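Local coordinates for protein CdnC (PDB 7MGV) that probably uses ATP to close ester bonds between side chains of a ribosomally made precursor peptide, giving single and bicyclic omega-ester macrocycles of the graspetide kind, at residues Ile51-Val55 with Asp56-Leu60; Ile238-Gly242 with Arg243-Ala247; Glu288-Val292 with Tyr293-Tyr297. All coordinates share one frame; numbering follows the deposited sequence.

All three contacts are local, each made where a strand or helix ends and the chain turns. Interaction 1 is buried in the pre-ATP-grasp region, about 28 Å between centres from interaction 3 and without touching either of the others; the second subunit packs against its loop. Interaction 2 lies in an antiparallel sheet, probably of the ATP-grasp part, and interaction 3 ends the helix packed on it and leads into its strand 297-304; they meet directly, Gly242 N lying 2.7 Å from Asp296 O in a probable hydrogen bond. Interaction 2 is a mostly buried hairpin with four good backbone bonds, interaction 3 a partly buried helix end with bonds of mixed quality, and interaction 1 a turn with two weak ones.

Interaction 1 (Ile51-Val55 with Asp56-Leu60); sequences IRFNV and DEYPL
Phe53 and Tyr58 meet obliquely where the chain leaves its strand: ring atom Phe53 CE1 lies 4.2 Å from Tyr58 CB, and neither ring stacks on the other. Both side chains swing CG anti to the backbone N (chi1 -171° in Phe53, 175° in Tyr58), which brings the rim of Phe53 up to the base of the tyrosine. The Tyr58 ring carries Pro59 CB over the centre of one face, a packing that goes with the cis peptide bond between the two residues. On Asn54 the contact is made by the root of the side chain, its CB 4.1 Å from Glu57 CG; the glutamate chain bends at chi2 beyond this point. Asp56 folds its carboxylate back, with OD1 3.9 Å from Asn54 CB, while OD2 is hydrogen-bonded to Thr30 OG1. Beneath these side chains the backbone turns on two weak bonds, Glu57 N to Asn54 O at 3.4 Å and Tyr58 N to Val55 O at 3.3 Å. Pro223 of the second subunit also rests on Tyr58. The chain thus turns off edge strand 48-54 of the parallel sheet, with helix 110-130 packed on the aromatic pair through Leu124 at Phe53 and Ile120 at Tyr58; such a helix-packed parallel sheet is typical of alpha/beta domains, here the MvdD-type pre-ATP-grasp domain.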
ATOM      1  N   ILE A  51     -13.315  18.348 -11.315  1.00 54.18           N
ATOM      2  CA  ILE A  51     -12.472  19.058 -10.361  1.00 52.28           C
ATOM      3  C   ILE A  51     -11.071  18.474 -10.465  1.00 54.93           C
ATOM      4  O   ILE A  51     -10.862  17.289 -10.179  1.00 52.42           O
ATOM      5  CB  ILE A  51     -13.013  18.952  -8.927  1.00 48.17           C
ATOM      6  CG1 ILE A  51     -14.399  19.592  -8.833  1.00 49.98           C
ATOM      7  CG2 ILE A  51     -12.054  19.613  -7.949  1.00 44.28           C
ATOM      8  CD1 ILE A  51     -14.997  19.543  -7.446  1.00 41.99           C
ATOM      9  N   ARG A  52     -10.116  19.304 -10.876  1.00 45.67           N
ATOM     10  CA  ARG A  52      -8.746  18.862 -11.103  1.00 49.43           C
ATOM     11  C   ARG A  52      -7.912  19.121  -9.854  1.00 51.26           C
ATOM     12  O   ARG A  52      -7.753  20.272  -9.434  1.00 54.77           O
ATOM     13  CB  ARG A  52      -8.143  19.580 -12.309  1.00 51.41           C
ATOM     14  CG  ARG A  52      -6.865  18.949 -12.839  1.00 58.58           C
ATOM     15  CD  ARG A  52      -6.450  19.585 -14.156  1.00 64.90           C
ATOM     16  NE  ARG A  52      -5.624  18.693 -14.964  1.00 74.46           N
ATOM     17  CZ  ARG A  52      -4.327  18.876 -15.192  1.00 71.62           C
ATOM     18  NH1 ARG A  52      -3.701  19.923 -14.672  1.00 78.37           N
ATOM     19  NH2 ARG A  52      -3.657  18.014 -15.942  1.00 72.51           N
ATOM     20  N   PHE A  53      -7.383  18.051  -9.267  1.00 55.17           N
ATOM     21  CA  PHE A  53      -6.486  18.128  -8.118  1.00 51.71           C
ATOM     22  C   PHE A  53      -5.113  17.666  -8.596  1.00 55.75           C
ATOM     23  O   PHE A  53      -4.836  16.465  -8.652  1.00 58.67           O
ATOM     24  CB  PHE A  53      -7.001  17.277  -6.959  1.00 45.96           C
ATOM     25  CG  PHE A  53      -6.254  17.478  -5.663  1.00 54.60           C
ATOM     26  CD1 PHE A  53      -5.276  18.454  -5.543  1.00 55.44           C
ATOM     27  CD2 PHE A  53      -6.537  16.687  -4.562  1.00 56.11           C
ATOM     28  CE1 PHE A  53      -4.593  18.631  -4.352  1.00 53.35           C
ATOM     29  CE2 PHE A  53      -5.860  16.862  -3.369  1.00 55.27           C
ATOM     30  CZ  PHE A  53      -4.886  17.835  -3.265  1.00 47.93           C
ATOM     31  N   ASN A  54      -4.257  18.624  -8.941  1.00 59.01           N
ATOM     32  CA  ASN A  54      -2.912  18.306  -9.397  1.00 62.33           C
ATOM     33  C   ASN A  54      -2.028  18.038  -8.186  1.00 59.74           C
ATOM     34  O   ASN A  54      -1.866  18.903  -7.317  1.00 52.05           O
ATOM     35  CB  ASN A  54      -2.357  19.433 -10.262  1.00 64.08           C
ATOM     36  CG  ASN A  54      -2.651  19.223 -11.734  1.00 69.89           C
ATOM     37  OD1 ASN A  54      -2.106  19.913 -12.593  1.00 73.66           O
ATOM     38  ND2 ASN A  54      -3.515  18.258 -12.031  1.00 73.60           N
ATOM     39  N   VAL A  55      -1.454  16.837  -8.141  1.00 56.64           N
ATOM     40  CA  VAL A  55      -0.915  16.307  -6.896  1.00 54.37           C
ATOM     41  C   VAL A  55       0.490  16.816  -6.596  1.00 52.68           C
ATOM     42  O   VAL A  55       0.890  16.844  -5.425  1.00 48.37           O
ATOM     43  CB  VAL A  55      -0.964  14.769  -6.951  1.00 52.30           C
ATOM     44  CG1 VAL A  55       0.271  14.197  -7.636  1.00 49.10           C
ATOM     45  CG2 VAL A  55      -1.153  14.196  -5.573  1.00 46.47           C
ATOM     46  N   ASP A  56       1.251  17.227  -7.612  1.00 50.98           N
ATOM     47  CA  ASP A  56       2.571  17.792  -7.359  1.00 48.59           C
ATOM     48  C   ASP A  56       2.487  19.167  -6.715  1.00 54.02           C
ATOM     49  O   ASP A  56       3.451  19.597  -6.071  1.00 51.04           O
ATOM     50  CB  ASP A  56       3.372  17.874  -8.659  1.00 54.09           C
ATOM     51  CG  ASP A  56       2.606  18.553  -9.777  1.00 62.91           C
ATOM     52  OD1 ASP A  56       1.360  18.460  -9.790  1.00 61.91           O
ATOM     53  OD2 ASP A  56       3.253  19.176 -10.644  1.00 66.82           O
ATOM     54  N   GLU A  57       1.359  19.859  -6.866  1.00 59.31           N
ATOM     55  CA  GLU A  57       1.179  21.181  -6.284  1.00 64.15           C
ATOM     56  C   GLU A  57       0.697  21.134  -4.840  1.00 64.44           C
ATOM     57  O   GLU A  57       0.425  22.193  -4.263  1.00 64.54           O
ATOM     58  CB  GLU A  57       0.197  21.997  -7.127  1.00 61.29           C
ATOM     59  CG  GLU A  57       0.470  21.981  -8.623  1.00 70.25           C
ATOM     60  CD  GLU A  57       1.641  22.860  -9.041  1.00 79.95           C
ATOM     61  OE1 GLU A  57       1.416  23.783  -9.852  1.00 83.33           O
ATOM     62  OE2 GLU A  57       2.781  22.630  -8.583  1.00 71.88           O
ATOM     63  N   TYR A  58       0.580  19.944  -4.246  1.00 55.81           N
ATOM     64  CA  TYR A  58       0.233  19.797  -2.838  1.00 49.03           C
ATOM     65  C   TYR A  58       1.490  19.487  -2.043  1.00 49.21           C
ATOM     66  O   TYR A  58       2.273  18.624  -2.462  1.00 45.02           O
ATOM     67  CB  TYR A  58      -0.789  18.677  -2.650  1.00 47.84           C
ATOM     68  CG  TYR A  58      -1.118  18.371  -1.204  1.00 47.43           C
ATOM     69  CD1 TYR A  58      -2.025  19.152  -0.498  1.00 38.52           C
ATOM     70  CD2 TYR A  58      -0.526  17.300  -0.546  1.00 41.59           C
ATOM     71  CE1 TYR A  58      -2.327  18.878   0.823  1.00 45.16           C
ATOM     72  CE2 TYR A  58      -0.823  17.019   0.776  1.00 41.90           C
ATOM     73  CZ  TYR A  58      -1.723  17.811   1.454  1.00 43.48           C
ATOM     74  OH  TYR A  58      -2.022  17.534   2.768  1.00 46.24           O
ATOM     75  N   PRO A  59       1.728  20.142  -0.895  1.00 48.02           N
ATOM     76  CA  PRO A  59       0.845  21.106  -0.240  1.00 47.61           C
ATOM     77  C   PRO A  59       1.177  22.562  -0.554  1.00 49.95           C
ATOM     78  O   PRO A  59       0.590  23.462   0.047  1.00 51.45           O
ATOM     79  CB  PRO A  59       1.092  20.817   1.236  1.00 43.17           C
ATOM     80  CG  PRO A  59       2.562  20.511   1.273  1.00 43.87           C
ATOM     81  CD  PRO A  59       2.910  19.858  -0.060  1.00 44.29           C
ATOM     82  N   LEU A  60       2.106  22.787  -1.484  1.00 51.64           N
ATOM     83  CA  LEU A  60       2.602  24.140  -1.721  1.00 58.27           C
ATOM     84  C   LEU A  60       1.536  25.021  -2.364  1.00 57.40           C
ATOM     85  O   LEU A  60       1.166  26.066  -1.817  1.00 64.53           O
ATOM     86  CB  LEU A  60       3.864  24.092  -2.586  1.00 51.26           C
ATOM     87  CG  LEU A  60       5.027  24.961  -2.099  1.00 57.46           C
ATOM     88  CD1 LEU A  60       5.375  24.636  -0.652  1.00 57.98           C
ATOM     89  CD2 LEU A  60       6.245  24.791  -2.995  1.00 64.60           C
TER

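Interaction 2 (Ile238-Gly242 with Arg243-Ala247); sequences ITVVG and RDVYA
Thr239 and Tyr246 face each other as a hydrogen-bonded antiparallel pair, each N-H reaching the other's carbonyl at 2.9 Å between N and O. Val241 and Asp244 form the second such pair. Val241 N meets Asp244 O in the carbonyl plane, whereas Asp244 N approaches Val241 O from 48° above it, at the tight type II' turn. Gly242 takes the positive phi of that turn (65°), a conformation that favours glycine. CA-H...O contacts add to the same carbonyls, as from Ile238 CA to Tyr246 O at 3.3 Å.

The apolar contacts lie on the face of Ile238, Val240, Val245 and Ala247. Ile238 and Val245 run side by side, CG2 of the isoleucine 3.6 Å from CG1 of the valine; both methyls stand anti to their own backbone N. Leu278 and helix 280-293 pack on this face. On the other, the Tyr246 ring turns an edge to Thr239 O, with CD1 at 3.7 Å, and its OH, like Asp244 OD2, bonds to Ser336 OG. The hairpin is thus joined by backbone hydrogen bonds, while its two faces differ: one purely aliphatic here, the other tied by polar ends to helix 332-341.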
ATOM      1  N   ILE A 238      -3.905  -4.777 -23.722  1.00 40.01           N
ATOM      2  CA  ILE A 238      -5.354  -4.788 -23.556  1.00 36.22           C
ATOM      3  C   ILE A 238      -5.713  -3.767 -22.488  1.00 41.71           C
ATOM      4  O   ILE A 238      -5.363  -3.935 -21.313  1.00 47.72           O
ATOM      5  CB  ILE A 238      -5.882  -6.181 -23.191  1.00 42.00           C
ATOM      6  CG1 ILE A 238      -5.434  -7.206 -24.233  1.00 35.86           C
ATOM      7  CG2 ILE A 238      -7.393  -6.158 -23.083  1.00 37.93           C
ATOM      8  CD1 ILE A 238      -5.562  -8.642 -23.777  1.00 34.27           C
ATOM      9  N   THR A 239      -6.405  -2.707 -22.892  1.00 38.14           N
ATOM     10  CA  THR A 239      -6.928  -1.707 -21.970  1.00 40.36           C
ATOM     11  C   THR A 239      -8.380  -2.047 -21.660  1.00 39.76           C
ATOM     12  O   THR A 239      -9.202  -2.175 -22.573  1.00 49.60           O
ATOM     13  CB  THR A 239      -6.815  -0.300 -22.555  1.00 35.14           C
ATOM     14  OG1 THR A 239      -5.524  -0.128 -23.153  1.00 39.26           O
ATOM     15  CG2 THR A 239      -7.007   0.746 -21.467  1.00 36.29           C
ATOM     16  N   VAL A 240      -8.692  -2.196 -20.378  1.00 34.90           N
ATOM     17  CA  VAL A 240     -10.033  -2.533 -19.923  1.00 37.57           C
ATOM     18  C   VAL A 240     -10.553  -1.371 -19.096  1.00 39.03           C
ATOM     19  O   VAL A 240      -9.932  -0.990 -18.093  1.00 37.30           O
ATOM     20  CB  VAL A 240     -10.052  -3.834 -19.108  1.00 36.83           C
ATOM     21  CG1 VAL A 240     -11.478  -4.340 -18.957  1.00 42.93           C
ATOM     22  CG2 VAL A 240      -9.174  -4.874 -19.768  1.00 35.72           C
ATOM     23  N   VAL A 241     -11.682  -0.809 -19.522  1.00 43.71           N
ATOM     24  CA  VAL A 241     -12.390   0.241 -18.797  1.00 38.35           C
ATOM     25  C   VAL A 241     -13.769  -0.320 -18.477  1.00 47.10           C
ATOM     26  O   VAL A 241     -14.644  -0.379 -19.350  1.00 51.94           O
ATOM     27  CB  VAL A 241     -12.491   1.542 -19.600  1.00 39.97           C
ATOM     28  CG1 VAL A 241     -13.127   2.638 -18.754  1.00 34.73           C
ATOM     29  CG2 VAL A 241     -11.117   1.970 -20.101  1.00 33.99           C
ATOM     30  N   GLY A 242     -13.971  -0.732 -17.229  1.00 39.63           N
ATOM     31  CA  GLY A 242     -15.195  -1.413 -16.863  1.00 42.61           C
ATOM     32  C   GLY A 242     -15.311  -2.742 -17.576  1.00 44.32           C
ATOM     33  O   GLY A 242     -14.530  -3.663 -17.316  1.00 39.65           O
ATOM     34  N   ARG A 243     -16.278  -2.854 -18.484  1.00 47.26           N
ATOM     35  CA  ARG A 243     -16.417  -4.030 -19.331  1.00 43.21           C
ATOM     36  C   ARG A 243     -16.067  -3.736 -20.785  1.00 44.84           C
ATOM     37  O   ARG A 243     -16.311  -4.578 -21.656  1.00 54.27           O
ATOM     38  CB  ARG A 243     -17.834  -4.600 -19.222  1.00 44.74           C
ATOM     39  CG  ARG A 243     -18.267  -4.874 -17.787  1.00 42.70           C
ATOM     40  CD  ARG A 243     -19.480  -5.789 -17.725  1.00 38.79           C
ATOM     41  NE  ARG A 243     -19.203  -7.118 -18.262  1.00 57.00           N
ATOM     42  CZ  ARG A 243     -18.622  -8.098 -17.576  1.00 52.90           C
ATOM     43  NH1 ARG A 243     -18.249  -7.903 -16.319  1.00 59.64           N
ATOM     44  NH2 ARG A 243     -18.412  -9.276 -18.149  1.00 52.11           N
ATOM     45  N   ASP A 244     -15.496  -2.567 -21.064  1.00 43.72           N
ATOM     46  CA  ASP A 244     -15.043  -2.216 -22.404  1.00 46.17           C
ATOM     47  C   ASP A 244     -13.605  -2.686 -22.580  1.00 46.93           C
ATOM     48  O   ASP A 244     -12.717  -2.284 -21.819  1.00 50.03           O
ATOM     49  CB  ASP A 244     -15.152  -0.709 -22.640  1.00 50.34           C
ATOM     50  CG  ASP A 244     -16.583  -0.212 -22.578  1.00 56.17           C
ATOM     51  OD1 ASP A 244     -17.494  -1.041 -22.374  1.00 52.44           O
ATOM     52  OD2 ASP A 244     -16.797   1.010 -22.732  1.00 62.45           O
ATOM     53  N   VAL A 245     -13.379  -3.531 -23.582  1.00 48.21           N
ATOM     54  CA  VAL A 245     -12.085  -4.154 -23.829  1.00 48.05           C
ATOM     55  C   VAL A 245     -11.538  -3.612 -25.143  1.00 47.82           C
ATOM     56  O   VAL A 245     -12.194  -3.718 -26.187  1.00 50.88           O
ATOM     57  CB  VAL A 245     -12.198  -5.685 -23.874  1.00 45.77           C
ATOM     58  CG1 VAL A 245     -10.848  -6.309 -24.183  1.00 46.00           C
ATOM     59  CG2 VAL A 245     -12.758  -6.218 -22.562  1.00 42.75           C
ATOM     60  N   TYR A 246     -10.335  -3.040 -25.096  1.00 44.63           N
ATOM     61  CA  TYR A 246      -9.648  -2.532 -26.278  1.00 45.01           C
ATOM     62  C   TYR A 246      -8.323  -3.272 -26.396  1.00 44.28           C
ATOM     63  O   TYR A 246      -7.434  -3.099 -25.556  1.00 51.52           O
ATOM     64  CB  TYR A 246      -9.423  -1.023 -26.184  1.00 42.52           C
ATOM     65  CG  TYR A 246     -10.687  -0.213 -25.997  1.00 48.39           C
ATOM     66  CD1 TYR A 246     -11.221  -0.002 -24.733  1.00 47.54           C
ATOM     67  CD2 TYR A 246     -11.343   0.346 -27.087  1.00 52.45           C
ATOM     68  CE1 TYR A 246     -12.375   0.739 -24.558  1.00 52.36           C
ATOM     69  CE2 TYR A 246     -12.498   1.089 -26.922  1.00 54.76           C
ATOM     70  CZ  TYR A 246     -13.009   1.282 -25.656  1.00 57.41           C
ATOM     71  OH  TYR A 246     -14.157   2.020 -25.488  1.00 55.67           O
ATOM     72  N   ALA A 247      -8.190  -4.094 -27.430  1.00 39.52           N
ATOM     73  CA  ALA A 247      -6.989  -4.885 -27.649  1.00 43.61           C
ATOM     74  C   ALA A 247      -6.185  -4.310 -28.805  1.00 45.30           C
ATOM     75  O   ALA A 247      -6.740  -3.964 -29.852  1.00 44.82           O
ATOM     76  CB  ALA A 247      -7.339  -6.347 -27.936  1.00 38.07           C
TER

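Interaction 3 (Glu288-Val292 with Tyr293-Tyr297); sequences ELLDV and YHVDY
Leu289 and Tyr293, one helical turn apart, lie side by side and point the same way, with Leu289 CD1 3.7 Å from ring atom Tyr293 CE2. The leucine sends CG anti to its N (chi1 175°), which carries CD1 along the helix to the ring. Beneath them Tyr293 N gives a straight bond of 3.0 Å to Leu289 O, its N-H...O angle 166°. Leu290 reaches past the helix end instead: Leu290 CD2 is 4.3 Å from Val295 CG2 and 3.9 Å from Tyr297 C.

The backbone next to these side chains closes in a Schellman motif. Val295 N bonds to Leu290 O at 3.3 Å, in the carbonyl plane, and His294, the C-prime residue with phi of 57°, gives a weak bond from N to Asp291 O at 3.1 Å. A second weak bond runs from His294 N to Leu290 O, which therefore accepts two donors.

Farther out, Gln151 and Leu145 pack on Tyr293, and Ile154 on Leu289. An alanine in place of Tyr293 would be likely to leave Leu289 CD1 without its aromatic neighbour and open a gap toward Gln151 and Leu145. Arg348 forms salt bridges with Asp291 OD1 and Asp296 OD1, and Asp296 OD2 is hydrogen-bonded to Tyr134 OH, while His294 NE2 bonds to Asp349 O. Aliphatic and aromatic packing thus backs the last turn, the backbone bonds occupy carbonyls at the helix end, and one arginine probably offsets the negative charge of two aspartates around it.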
ATOM      1  N   GLU A 288     -12.766 -11.481 -16.166  1.00 43.65           N
ATOM      2  CA  GLU A 288     -12.761 -12.191 -14.892  1.00 47.54           C
ATOM      3  C   GLU A 288     -11.600 -11.756 -14.006  1.00 44.69           C
ATOM      4  O   GLU A 288     -11.741 -11.721 -12.780  1.00 46.06           O
ATOM      5  CB  GLU A 288     -12.708 -13.698 -15.129  1.00 45.62           C
ATOM      6  CG  GLU A 288     -12.862 -14.522 -13.866  1.00 51.55           C
ATOM      7  CD  GLU A 288     -13.100 -15.989 -14.157  1.00 68.58           C
ATOM      8  OE1 GLU A 288     -13.019 -16.804 -13.215  1.00 59.76           O
ATOM      9  OE2 GLU A 288     -13.368 -16.325 -15.330  1.00 68.61           O
ATOM     10  N   LEU A 289     -10.446 -11.439 -14.597  1.00 41.85           N
ATOM     11  CA  LEU A 289      -9.329 -10.919 -13.815  1.00 42.67           C
ATOM     12  C   LEU A 289      -9.699  -9.594 -13.163  1.00 41.69           C
ATOM     13  O   LEU A 289      -9.475  -9.386 -11.960  1.00 36.84           O
ATOM     14  CB  LEU A 289      -8.098 -10.762 -14.708  1.00 42.58           C
ATOM     15  CG  LEU A 289      -6.847 -10.125 -14.102  1.00 43.88           C
ATOM     16  CD1 LEU A 289      -6.235 -11.029 -13.043  1.00 41.18           C
ATOM     17  CD2 LEU A 289      -5.833  -9.809 -15.191  1.00 45.35           C
ATOM     18  N   LEU A 290     -10.288  -8.687 -13.948  1.00 41.00           N
ATOM     19  CA  LEU A 290     -10.739  -7.425 -13.366  1.00 36.80           C
ATOM     20  C   LEU A 290     -11.834  -7.646 -12.326  1.00 40.54           C
ATOM     21  O   LEU A 290     -11.937  -6.878 -11.363  1.00 45.12           O
ATOM     22  CB  LEU A 290     -11.220  -6.471 -14.458  1.00 38.72           C
ATOM     23  CG  LEU A 290     -10.094  -5.650 -15.090  1.00 38.51           C
ATOM     24  CD1 LEU A 290      -9.610  -6.296 -16.382  1.00 46.68           C
ATOM     25  CD2 LEU A 290     -10.527  -4.213 -15.325  1.00 40.50           C
ATOM     26  N   ASP A 291     -12.652  -8.687 -12.499  1.00 41.41           N
ATOM     27  CA  ASP A 291     -13.670  -9.008 -11.502  1.00 40.53           C
ATOM     28  C   ASP A 291     -13.038  -9.483 -10.201  1.00 43.63           C
ATOM     29  O   ASP A 291     -13.473  -9.093  -9.111  1.00 43.10           O
ATOM     30  CB  ASP A 291     -14.621 -10.074 -12.047  1.00 48.01           C
ATOM     31  CG  ASP A 291     -15.585  -9.527 -13.081  1.00 59.29           C
ATOM     32  OD1 ASP A 291     -15.680  -8.288 -13.214  1.00 49.07           O
ATOM     33  OD2 ASP A 291     -16.246 -10.339 -13.764  1.00 57.84           O
ATOM     34  N   VAL A 292     -12.020 -10.340 -10.299  1.00 41.65           N
ATOM     35  CA  VAL A 292     -11.340 -10.841  -9.108  1.00 32.33           C
ATOM     36  C   VAL A 292     -10.686  -9.695  -8.353  1.00 41.61           C
ATOM     37  O   VAL A 292     -10.758  -9.623  -7.119  1.00 38.39           O
ATOM     38  CB  VAL A 292     -10.316 -11.927  -9.489  1.00 38.99           C
ATOM     39  CG1 VAL A 292      -9.404 -12.235  -8.311  1.00 28.31           C
ATOM     40  CG2 VAL A 292     -11.025 -13.189  -9.962  1.00 36.82           C
ATOM     41  N   TYR A 293     -10.044  -8.775  -9.076  1.00 43.46           N
ATOM     42  CA  TYR A 293      -9.439  -7.629  -8.407  1.00 36.42           C
ATOM     43  C   TYR A 293     -10.466  -6.594  -7.962  1.00 39.31           C
ATOM     44  O   TYR A 293     -10.165  -5.788  -7.074  1.00 29.99           O
ATOM     45  CB  TYR A 293      -8.404  -6.968  -9.319  1.00 38.00           C
ATOM     46  CG  TYR A 293      -7.037  -7.601  -9.228  1.00 35.69           C
ATOM     47  CD1 TYR A 293      -6.263  -7.466  -8.083  1.00 31.36           C
ATOM     48  CD2 TYR A 293      -6.521  -8.341 -10.284  1.00 34.73           C
ATOM     49  CE1 TYR A 293      -5.013  -8.044  -7.994  1.00 23.65           C
ATOM     50  CE2 TYR A 293      -5.272  -8.923 -10.205  1.00 28.08           C
ATOM     51  CZ  TYR A 293      -4.522  -8.772  -9.057  1.00 27.15           C
ATOM     52  OH  TYR A 293      -3.278  -9.348  -8.972  1.00 25.91           O
ATOM     53  N   HIS A 294     -11.667  -6.610  -8.546  1.00 42.44           N
ATOM     54  CA  HIS A 294     -12.706  -5.613  -8.278  1.00 39.63           C
ATOM     55  C   HIS A 294     -12.200  -4.199  -8.565  1.00 35.65           C
ATOM     56  O   HIS A 294     -12.346  -3.281  -7.756  1.00 39.38           O
ATOM     57  CB  HIS A 294     -13.242  -5.727  -6.848  1.00 39.86           C
ATOM     58  CG  HIS A 294     -14.627  -5.182  -6.683  1.00 43.46           C
ATOM     59  ND1 HIS A 294     -15.724  -5.735  -7.308  1.00 42.77           N
ATOM     60  CD2 HIS A 294     -15.093  -4.129  -5.970  1.00 44.06           C
ATOM     61  CE1 HIS A 294     -16.806  -5.049  -6.985  1.00 39.40           C
ATOM     62  NE2 HIS A 294     -16.451  -4.069  -6.174  1.00 35.83           N
ATOM     63  N   VAL A 295     -11.590  -4.034  -9.737  1.00 45.12           N
ATOM     64  CA  VAL A 295     -11.191  -2.732 -10.248  1.00 43.00           C
ATOM     65  C   VAL A 295     -11.831  -2.554 -11.617  1.00 43.48           C
ATOM     66  O   VAL A 295     -12.181  -3.520 -12.298  1.00 41.79           O
ATOM     67  CB  VAL A 295      -9.660  -2.575 -10.339  1.00 30.41           C
ATOM     68  CG1 VAL A 295      -9.030  -2.815  -8.988  1.00 33.09           C
ATOM     69  CG2 VAL A 295      -9.086  -3.527 -11.377  1.00 37.40           C
ATOM     70  N   ASP A 296     -11.982  -1.294 -12.020  1.00 47.15           N
ATOM     71  CA  ASP A 296     -12.638  -0.969 -13.279  1.00 43.90           C
ATOM     72  C   ASP A 296     -11.677  -0.436 -14.331  1.00 44.41           C
ATOM     73  O   ASP A 296     -12.123   0.019 -15.388  1.00 47.91           O
ATOM     74  CB  ASP A 296     -13.767   0.032 -13.042  1.00 43.98           C
ATOM     75  CG  ASP A 296     -15.086  -0.646 -12.728  1.00 44.80           C
ATOM     76  OD1 ASP A 296     -15.267  -1.809 -13.146  1.00 45.98           O
ATOM     77  OD2 ASP A 296     -15.940  -0.019 -12.066  1.00 38.21           O
ATOM     78  N   TYR A 297     -10.372  -0.480 -14.074  1.00 40.75           N
ATOM     79  CA  TYR A 297      -9.383  -0.126 -15.081  1.00 37.79           C
ATOM     80  C   TYR A 297      -8.228  -1.110 -15.024  1.00 39.39           C
ATOM     81  O   TYR A 297      -7.811  -1.528 -13.942  1.00 37.16           O
ATOM     82  CB  TYR A 297      -8.845   1.298 -14.902  1.00 33.22           C
ATOM     83  CG  TYR A 297      -7.800   1.651 -15.937  1.00 45.64           C
ATOM     84  CD1 TYR A 297      -8.166   1.973 -17.237  1.00 47.16           C
ATOM     85  CD2 TYR A 297      -6.447   1.635 -15.622  1.00 43.25           C
ATOM     86  CE1 TYR A 297      -7.217   2.284 -18.190  1.00 47.93           C
ATOM     87  CE2 TYR A 297      -5.491   1.942 -16.569  1.00 48.08           C
ATOM     88  CZ  TYR A 297      -5.880   2.268 -17.851  1.00 53.63           C
ATOM     89  OH  TYR A 297      -4.930   2.577 -18.796  1.00 48.17           O
TER